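Local coordinates for protein hookworm platelet inhibitor 1 (Ancylostoma caninum, PDB 4TPV) that inhibits platelet aggregation and platelet adhesion to fibrinogen and collagen, and may act by binding the integrins that serve as their receptors, at residues 86-91 and 106-111; 67-72 and 110-115. All blocks are in the same frame, centred on the assembly; numbering follows the deposited sequence. Where two conformers were deposited one is given.

Interaction 1: 86-91 and 106-111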
ATOM      1  N   ASN A  86      -3.036   8.951   5.906  1.00 12.38           N
ATOM      2  CA  ASN A  86      -2.626   9.378   7.240  1.00 13.19           C
ATOM      3  C   ASN A  86      -3.234   8.508   8.332  1.00 10.87           C
ATOM      4  O   ASN A  86      -2.579   8.204   9.341  1.00 13.19           O
ATOM      5  CB  ASN A  86      -2.976  10.855   7.449  1.00 11.76           C
ATOM      6  CG  ASN A  86      -1.897  11.769   6.930  1.00 19.82           C
ATOM      7  OD1 ASN A  86      -0.931  12.059   7.630  1.00 20.65           O
ATOM      8  ND2 ASN A  86      -2.034  12.201   5.682  1.00 15.28           N
ATOM      9  N   SER A  87      -4.484   8.103   8.150  1.00  9.45           N
ATOM     10  CA  SER A  87      -5.107   7.208   9.110  0.67  8.57           C
ATOM     11  C   SER A  87      -4.336   5.893   9.172  1.00 11.19           C
ATOM     12  O   SER A  87      -4.047   5.403  10.256  1.00 11.83           O
ATOM     13  CB  SER A  87      -6.572   6.940   8.751  0.67 13.40           C
ATOM     14  OG  SER A  87      -7.211   6.242   9.809  0.67 13.94           O
ATOM     15  N   TRP A  88      -3.995   5.335   8.015  1.00  9.99           N
ATOM     16  CA  TRP A  88      -3.267   4.073   7.977  1.00  9.56           C
ATOM     17  C   TRP A  88      -1.829   4.240   8.492  1.00  9.36           C
ATOM     18  O   TRP A  88      -1.337   3.422   9.271  1.00  9.33           O
ATOM     19  CB  TRP A  88      -3.288   3.501   6.555  1.00 10.85           C
ATOM     20  CG  TRP A  88      -4.685   3.206   6.081  1.00  9.80           C
ATOM     21  CD1 TRP A  88      -5.779   3.036   6.854  1.00  7.23           C
ATOM     22  CD2 TRP A  88      -5.131   3.071   4.721  1.00  7.60           C
ATOM     23  NE1 TRP A  88      -6.892   2.789   6.077  1.00  8.93           N
ATOM     24  CE2 TRP A  88      -6.514   2.815   4.758  1.00  8.13           C
ATOM     25  CE3 TRP A  88      -4.497   3.161   3.482  1.00  8.93           C
ATOM     26  CZ2 TRP A  88      -7.272   2.610   3.605  1.00  9.24           C
ATOM     27  CZ3 TRP A  88      -5.245   2.964   2.337  1.00  9.88           C
ATOM     28  CH2 TRP A  88      -6.619   2.695   2.404  1.00  9.56           C
ATOM     29  N   TRP A  89      -1.144   5.296   8.060  1.00  9.59           N
ATOM     30  CA  TRP A  89       0.233   5.519   8.527  1.00  8.79           C
ATOM     31  C   TRP A  89       0.330   5.671  10.048  1.00 11.75           C
ATOM     32  O   TRP A  89       1.294   5.202  10.667  1.00 11.10           O
ATOM     33  CB  TRP A  89       0.832   6.760   7.845  1.00  9.16           C
ATOM     34  CG  TRP A  89       2.171   7.151   8.430  1.00 14.63           C
ATOM     35  CD1 TRP A  89       2.394   8.047   9.433  1.00 16.74           C
ATOM     36  CD2 TRP A  89       3.457   6.639   8.059  1.00 12.68           C
ATOM     37  NE1 TRP A  89       3.739   8.142   9.694  1.00 15.95           N
ATOM     38  CE2 TRP A  89       4.414   7.283   8.869  1.00 15.04           C
ATOM     39  CE3 TRP A  89       3.892   5.707   7.115  1.00 14.80           C
ATOM     40  CZ2 TRP A  89       5.784   7.024   8.759  1.00 17.06           C
ATOM     41  CZ3 TRP A  89       5.239   5.447   7.005  1.00 17.84           C
ATOM     42  CH2 TRP A  89       6.175   6.102   7.827  1.00 19.66           C
ATOM     43  N   SER A  90      -0.677   6.302  10.650  1.00  9.13           N
ATOM     44  CA  SER A  90      -0.658   6.550  12.096  0.51 10.09           C
ATOM     45  C   SER A  90      -0.553   5.270  12.936  1.00 10.48           C
ATOM     46  O   SER A  90      -0.192   5.325  14.116  1.00 12.88           O
ATOM     47  CB  SER A  90      -1.898   7.341  12.510  0.51 11.42           C
ATOM     48  OG  SER A  90      -1.834   8.671  12.017  0.51 14.97           O
ATOM     49  N   GLU A  91      -0.832   4.118  12.340  1.00  7.66           N
ATOM     50  CA  GLU A  91      -0.723   2.859  13.061  1.00  8.06           C
ATOM     51  C   GLU A  91       0.722   2.507  13.359  1.00 10.73           C
ATOM     52  O   GLU A  91       1.001   1.584  14.128  1.00 10.99           O
ATOM     53  CB  GLU A  91      -1.382   1.726  12.265  1.00 10.93           C
ATOM     54  CG  GLU A  91      -2.879   1.885  12.150  1.00  8.41           C
ATOM     55  CD  GLU A  91      -3.529   0.709  11.457  1.00 12.87           C
ATOM     56  OE1 GLU A  91      -2.785  -0.090  10.847  1.00 11.59           O
ATOM     57  OE2 GLU A  91      -4.770   0.573  11.565  1.00 15.26           O
ATOM     58  N   THR A 106      -2.551  -2.712  13.645  1.00  9.31           N
ATOM     59  CA  THR A 106      -1.455  -2.446  12.718  1.00  9.09           C
ATOM     60  C   THR A 106      -1.674  -3.026  11.327  1.00  8.73           C
ATOM     61  O   THR A 106      -0.745  -3.082  10.530  1.00  8.40           O
ATOM     62  CB  THR A 106      -0.113  -3.011  13.251  1.00 10.50           C
ATOM     63  OG1 THR A 106      -0.264  -4.405  13.559  1.00 10.98           O
ATOM     64  CG2 THR A 106       0.317  -2.264  14.497  1.00 13.83           C
ATOM     65  N   SER A 107      -2.886  -3.469  11.032  1.00  9.07           N
ATOM     66  CA  SER A 107      -3.107  -4.141   9.755  1.00  7.67           C
ATOM     67  C   SER A 107      -2.887  -3.186   8.573  1.00  8.73           C
ATOM     68  O   SER A 107      -2.309  -3.570   7.552  1.00  7.93           O
ATOM     69  CB  SER A 107      -4.509  -4.737   9.714  1.00 10.28           C
ATOM     70  OG  SER A 107      -4.741  -5.430   8.494  1.00 10.28           O
ATOM     71  N   ASN A 108      -3.321  -1.941   8.707  1.00  9.65           N
ATOM     72  CA  ASN A 108      -3.180  -1.029   7.572  1.00  9.27           C
ATOM     73  C   ASN A 108      -1.721  -0.650   7.347  1.00  8.05           C
ATOM     74  O   ASN A 108      -1.225  -0.675   6.213  1.00  7.96           O
ATOM     75  CB  ASN A 108      -4.036   0.223   7.775  1.00  9.00           C
ATOM     76  CG  ASN A 108      -5.510  -0.098   7.858  1.00 10.83           C
ATOM     77  OD1 ASN A 108      -6.107  -0.582   6.883  1.00 11.99           O
ATOM     78  ND2 ASN A 108      -6.114   0.184   8.998  1.00 11.47           N
ATOM     79  N   ILE A 109      -1.013  -0.286   8.407  1.00  7.96           N
ATOM     80  CA  ILE A 109       0.375   0.081   8.194  1.00  6.97           C
ATOM     81  C   ILE A 109       1.166  -1.127   7.665  1.00  8.07           C
ATOM     82  O   ILE A 109       1.986  -0.980   6.784  1.00  6.95           O
ATOM     83  CB  ILE A 109       1.034   0.660   9.476  1.00 11.15           C
ATOM     84  CG1 ILE A 109       2.481   1.081   9.190  1.00 12.28           C
ATOM     85  CG2 ILE A 109       0.994  -0.331  10.621  1.00 12.46           C
ATOM     86  CD1 ILE A 109       2.610   2.284   8.244  1.00 13.18           C
ATOM     87  N   ALA A 110       0.888  -2.320   8.186  1.00 10.08           N
ATOM     88  CA  ALA A 110       1.594  -3.516   7.712  1.00  7.28           C
ATOM     89  C   ALA A 110       1.384  -3.753   6.207  1.00  7.15           C
ATOM     90  O   ALA A 110       2.329  -4.156   5.500  1.00  9.59           O
ATOM     91  CB  ALA A 110       1.155  -4.738   8.526  1.00  9.70           C
ATOM     92  N   ASN A 111       0.174  -3.520   5.707  1.00  7.71           N
ATOM     93  CA  ASN A 111      -0.062  -3.695   4.281  1.00  8.51           C
ATOM     94  C   ASN A 111       0.752  -2.679   3.487  1.00  7.37           C
ATOM     95  O   ASN A 111       1.292  -2.995   2.424  1.00  8.38           O
ATOM     96  CB  ASN A 111      -1.550  -3.546   3.934  1.00  8.63           C
ATOM     97  CG  ASN A 111      -2.261  -4.888   3.779  1.00  8.12           C
ATOM     98  OD1 ASN A 111      -1.729  -5.840   3.186  1.00  8.69           O
ATOM     99  ND2 ASN A 111      -3.495  -4.956   4.289  1.00  9.61           N
TER
HETATM  100  O   HOH W   1      -5.548  -2.059  11.858  1.00 11.69           O
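The amide of Asn108 lies over one face of the Trp88 indole, its plane turned only 17° from the ring and its CG 3.3 Å from Trp88 CD1, with OD1 above the plane but offset toward the rim. Asn108 ND2 donates to Glu91 OE2 (2.9 Å), meeting that oxygen from above the carboxylate plane. Glu91 reaches across with its chain extended beyond CG (chi2 -176°), which carries the carboxylate to the first turn of helix 107-113. There Glu91 OE1 accepts a fairly straight bond from Ile109 N (3.0 Å), on the anti side, and a weak one from Asn108 N. The N-terminal end of the helix would probably stabilise the negative charge. A water joins Glu91 OE2 to Ser107 N. The Glu91-Asn108 pair probably corresponds to a Glu-His pair of the cleft in many CAP proteins, with asparagine at the histidine position. Nearer the backbone, Ile109 CG2 packs on Glu91 CB (3.5 Å), while its CD1 approaches the Trp89 ring obliquely. Beyond the pair, Trp88 NE1 donates to Val70 O and its ring touches Cys135 and Tyr137, so the indole joins helix 80-89 to helix 107-113 and to strands 68-73 and 130-138.

Interaction 2: 67-72 and 110-115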
ATOM      1  N   GLU A  67      -4.865  -8.750   2.607  1.00  8.07           N
ATOM      2  CA  GLU A  67      -4.270  -7.748   1.717  1.00  8.45           C
ATOM      3  C   GLU A  67      -5.208  -6.554   1.416  1.00  8.67           C
ATOM      4  O   GLU A  67      -5.015  -5.817   0.451  1.00 10.13           O
ATOM      5  CB  GLU A  67      -3.812  -8.408   0.404  1.00  9.32           C
ATOM      6  CG  GLU A  67      -2.276  -8.585   0.270  1.00  8.28           C
ATOM      7  CD  GLU A  67      -1.670  -9.637   1.198  1.00 11.29           C
ATOM      8  OE1 GLU A  67      -2.380 -10.569   1.613  1.00 12.23           O
ATOM      9  OE2 GLU A  67      -0.460  -9.549   1.496  1.00 10.73           O
ATOM     10  N   GLU A  68      -6.177  -6.324   2.287  1.00  9.13           N
ATOM     11  CA  GLU A  68      -7.063  -5.182   2.137  1.00  8.82           C
ATOM     12  C   GLU A  68      -6.924  -4.170   3.281  1.00  8.51           C
ATOM     13  O   GLU A  68      -6.844  -4.537   4.458  1.00  9.55           O
ATOM     14  CB  GLU A  68      -8.502  -5.652   2.050  1.00  8.62           C
ATOM     15  CG  GLU A  68      -9.483  -4.525   1.834  1.00 10.52           C
ATOM     16  CD  GLU A  68     -10.863  -5.049   1.565  1.00 18.13           C
ATOM     17  OE1 GLU A  68     -11.531  -5.453   2.525  1.00 18.46           O
ATOM     18  OE2 GLU A  68     -11.263  -5.093   0.379  1.00 21.83           O
ATOM     19  N   ASN A  69      -6.886  -2.891   2.913  1.00  7.69           N
ATOM     20  CA  ASN A  69      -6.998  -1.787   3.876  1.00  8.18           C
ATOM     21  C   ASN A  69      -8.333  -1.073   3.694  1.00  8.75           C
ATOM     22  O   ASN A  69      -8.782  -0.888   2.556  1.00  7.58           O
ATOM     23  CB  ASN A  69      -5.855  -0.778   3.697  1.00  8.26           C
ATOM     24  CG  ASN A  69      -4.549  -1.231   4.316  1.00  7.34           C
ATOM     25  OD1 ASN A  69      -4.445  -2.319   4.868  1.00  8.82           O
ATOM     26  ND2 ASN A  69      -3.533  -0.378   4.214  1.00  7.85           N
ATOM     27  N   VAL A  70      -8.970  -0.666   4.792  1.00  8.93           N
ATOM     28  CA  VAL A  70     -10.209   0.095   4.725  1.00 11.32           C
ATOM     29  C   VAL A  70     -10.120   1.323   5.599  1.00 13.44           C
ATOM     30  O   VAL A  70      -9.525   1.280   6.684  1.00 13.04           O
ATOM     31  CB  VAL A  70     -11.420  -0.764   5.161  1.00 10.93           C
ATOM     32  CG1 VAL A  70     -12.744   0.006   4.995  1.00 17.25           C
ATOM     33  CG2 VAL A  70     -11.445  -2.053   4.365  1.00 12.23           C
ATOM     34  N   ASP A  71     -10.683   2.425   5.106  1.00  8.48           N
ATOM     35  CA  ASP A  71     -10.867   3.615   5.924  1.00  8.92           C
ATOM     36  C   ASP A  71     -12.261   4.160   5.719  1.00 11.63           C
ATOM     37  O   ASP A  71     -12.794   4.083   4.617  1.00 12.16           O
ATOM     38  CB  ASP A  71      -9.827   4.667   5.571  1.00  8.85           C
ATOM     39  CG  ASP A  71      -9.784   5.813   6.570  1.00 15.65           C
ATOM     40  OD1 ASP A  71     -10.151   5.623   7.755  1.00 16.29           O
ATOM     41  OD2 ASP A  71      -9.373   6.914   6.148  1.00 17.49           O
ATOM     42  N   VAL A  72     -12.859   4.695   6.782  1.00  9.27           N
ATOM     43  CA  VAL A  72     -14.227   5.174   6.746  1.00 10.68           C
ATOM     44  C   VAL A  72     -14.288   6.558   7.390  1.00 11.09           C
ATOM     45  O   VAL A  72     -13.851   6.728   8.529  1.00 14.80           O
ATOM     46  CB  VAL A  72     -15.199   4.222   7.495  1.00 11.39           C
ATOM     47  CG1 VAL A  72     -16.624   4.778   7.480  1.00 16.66           C
ATOM     48  CG2 VAL A  72     -15.153   2.820   6.903  1.00 12.52           C
ATOM     49  N   ALA A 110       0.888  -2.320   8.186  1.00 10.08           N
ATOM     50  CA  ALA A 110       1.594  -3.516   7.712  1.00  7.28           C
ATOM     51  C   ALA A 110       1.384  -3.753   6.207  1.00  7.15           C
ATOM     52  O   ALA A 110       2.329  -4.156   5.500  1.00  9.59           O
ATOM     53  CB  ALA A 110       1.155  -4.738   8.526  1.00  9.70           C
ATOM     54  N   ASN A 111       0.174  -3.520   5.707  1.00  7.71           N
ATOM     55  CA  ASN A 111      -0.062  -3.695   4.281  1.00  8.51           C
ATOM     56  C   ASN A 111       0.752  -2.679   3.487  1.00  7.37           C
ATOM     57  O   ASN A 111       1.292  -2.995   2.424  1.00  8.38           O
ATOM     58  CB  ASN A 111      -1.550  -3.546   3.934  1.00  8.63           C
ATOM     59  CG  ASN A 111      -2.261  -4.888   3.779  1.00  8.12           C
ATOM     60  OD1 ASN A 111      -1.729  -5.840   3.186  1.00  8.69           O
ATOM     61  ND2 ASN A 111      -3.495  -4.956   4.289  1.00  9.61           N
ATOM     62  N   MET A 112       0.839  -1.452   4.010  1.00  8.18           N
ATOM     63  CA  MET A 112       1.527  -0.385   3.291  1.00  6.77           C
ATOM     64  C   MET A 112       3.037  -0.568   3.242  1.00  6.79           C
ATOM     65  O   MET A 112       3.663  -0.166   2.266  1.00  8.71           O
ATOM     66  CB  MET A 112       1.203   0.992   3.894  1.00  7.32           C
ATOM     67  CG  MET A 112      -0.237   1.420   3.706  1.00  9.27           C
ATOM     68  SD  MET A 112      -0.471   3.210   3.830  1.00 10.30           S
ATOM     69  CE  MET A 112       0.164   3.540   5.468  1.00 11.70           C
ATOM     70  N   VAL A 113       3.626  -1.187   4.266  1.00  7.06           N
ATOM     71  CA  VAL A 113       5.091  -1.334   4.303  1.00  9.32           C
ATOM     72  C   VAL A 113       5.589  -2.786   4.229  1.00  8.53           C
ATOM     73  O   VAL A 113       6.793  -3.045   4.389  1.00  9.61           O
ATOM     74  CB  VAL A 113       5.682  -0.635   5.553  1.00  9.08           C
ATOM     75  CG1 VAL A 113       5.315   0.856   5.534  1.00  9.67           C
ATOM     76  CG2 VAL A 113       5.240  -1.336   6.864  1.00  8.24           C
ATOM     77  N   TRP A 114       4.698  -3.725   3.921  1.00  7.64           N
ATOM     78  CA  TRP A 114       5.131  -5.112   3.705  1.00  8.67           C
ATOM     79  C   TRP A 114       6.174  -5.134   2.579  1.00  7.52           C
ATOM     80  O   TRP A 114       5.905  -4.614   1.491  1.00  7.93           O
ATOM     81  CB  TRP A 114       3.931  -6.011   3.358  1.00  7.40           C
ATOM     82  CG  TRP A 114       4.174  -7.412   3.815  1.00  7.62           C
ATOM     83  CD1 TRP A 114       4.882  -8.382   3.156  1.00 10.51           C
ATOM     84  CD2 TRP A 114       3.769  -7.990   5.065  1.00  7.74           C
ATOM     85  NE1 TRP A 114       4.921  -9.540   3.909  1.00 11.49           N
ATOM     86  CE2 TRP A 114       4.246  -9.325   5.083  1.00  9.87           C
ATOM     87  CE3 TRP A 114       3.027  -7.519   6.157  1.00  7.86           C
ATOM     88  CZ2 TRP A 114       4.021 -10.192   6.161  1.00 10.25           C
ATOM     89  CZ3 TRP A 114       2.801  -8.385   7.240  1.00  7.99           C
ATOM     90  CH2 TRP A 114       3.312  -9.709   7.225  1.00  8.20           C
ATOM     91  N   ASP A 115       7.349  -5.712   2.812  1.00  7.90           N
ATOM     92  CA  ASP A 115       8.442  -5.382   1.911  1.00  7.90           C
ATOM     93  C   ASP A 115       8.203  -5.983   0.518  1.00 11.29           C
ATOM     94  O   ASP A 115       8.555  -5.362  -0.490  1.00  9.82           O
ATOM     95  CB  ASP A 115       9.834  -5.753   2.513  1.00 12.96           C
ATOM     96  CG  ASP A 115      10.008  -7.219   2.848  1.00 11.51           C
ATOM     97  OD1 ASP A 115       9.087  -8.041   2.688  1.00 11.68           O
ATOM     98  OD2 ASP A 115      11.119  -7.544   3.303  1.00 10.68           O
TER
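The alpha-beta-alpha sandwich of the CAP domain brings helix 107-113 against one face of its central sheet, and here that helix meets the start of the outermost strand 68-73 through two asparagines. Asn111 ND2 donates to Asn69 OD1 at 2.9 Å with an N-H...O angle of 154°. The acceptor lies close to the plane of the Asn111 amide, whereas the donor stands above the carbonyl plane of Asn69; the two amides are turned 59° against each other. The two side chains run antiparallel alongside each other, which also brings Asn111 CB to 3.3 Å from Asn69 OD1. With CG anti to its carbonyl carbon (chi1 -79°), Asn69 swings its amide toward the helix. Asn69 ND2 passes 3.8 Å from Met112 CG, with the methionine roughly perpendicular to it, and donates to Asn108 O, so both ends of this buried amide are bonded and its flip is fixed.

Asn111 ND2 has a second acceptor, Glu66 O; the Asn111 OD1 atom lies against Glu67 CA at 3.5 Å. The bent Glu67 side chain lies across the Asn111 amide, with Glu67 CG 4.0 Å from Asn111 OD1. Glu67 OE2 is hydrogen-bonded to His117 NE2 and to the backbone N of Ala141 and Lys142. His117 ND1 is in turn bonded to Asn111 O, so the imidazole bridges the helix and the strand entrance from both of its nitrogens.

On the strand side, backbone bonds from Glu67 to Tyr137 and from Asn69 to Cys135 join this edge to strand 130-138. A helix packed against the edge strand of the central sheet in this way belongs to the alpha-beta-alpha sandwich of the CAP fold.

Overall arrangement
Interactions 1 and 2 lie on the same short helix, 107-113, with centres about 6 Å apart, and share Ala110 and Asn111. The first joins its N-terminal turn to the end of helix 80-89; the second joins the following turn to strand 68-73. They also touch directly: Asn108 O and Asn69 ND2 are 3.1 Å apart, a probable hydrogen bond, as are Trp88 NE1 and Val70 O at 3.1 Å. Met112 CE packs 3.4 Å from Trp89 N. Helix 80-89, helix 107-113 and the edge strand thus meet within the CAP domain of this secreted monomer, beside what is probably the counterpart of the CAP cleft, to which interaction 1 would contribute Glu91 and Asn108.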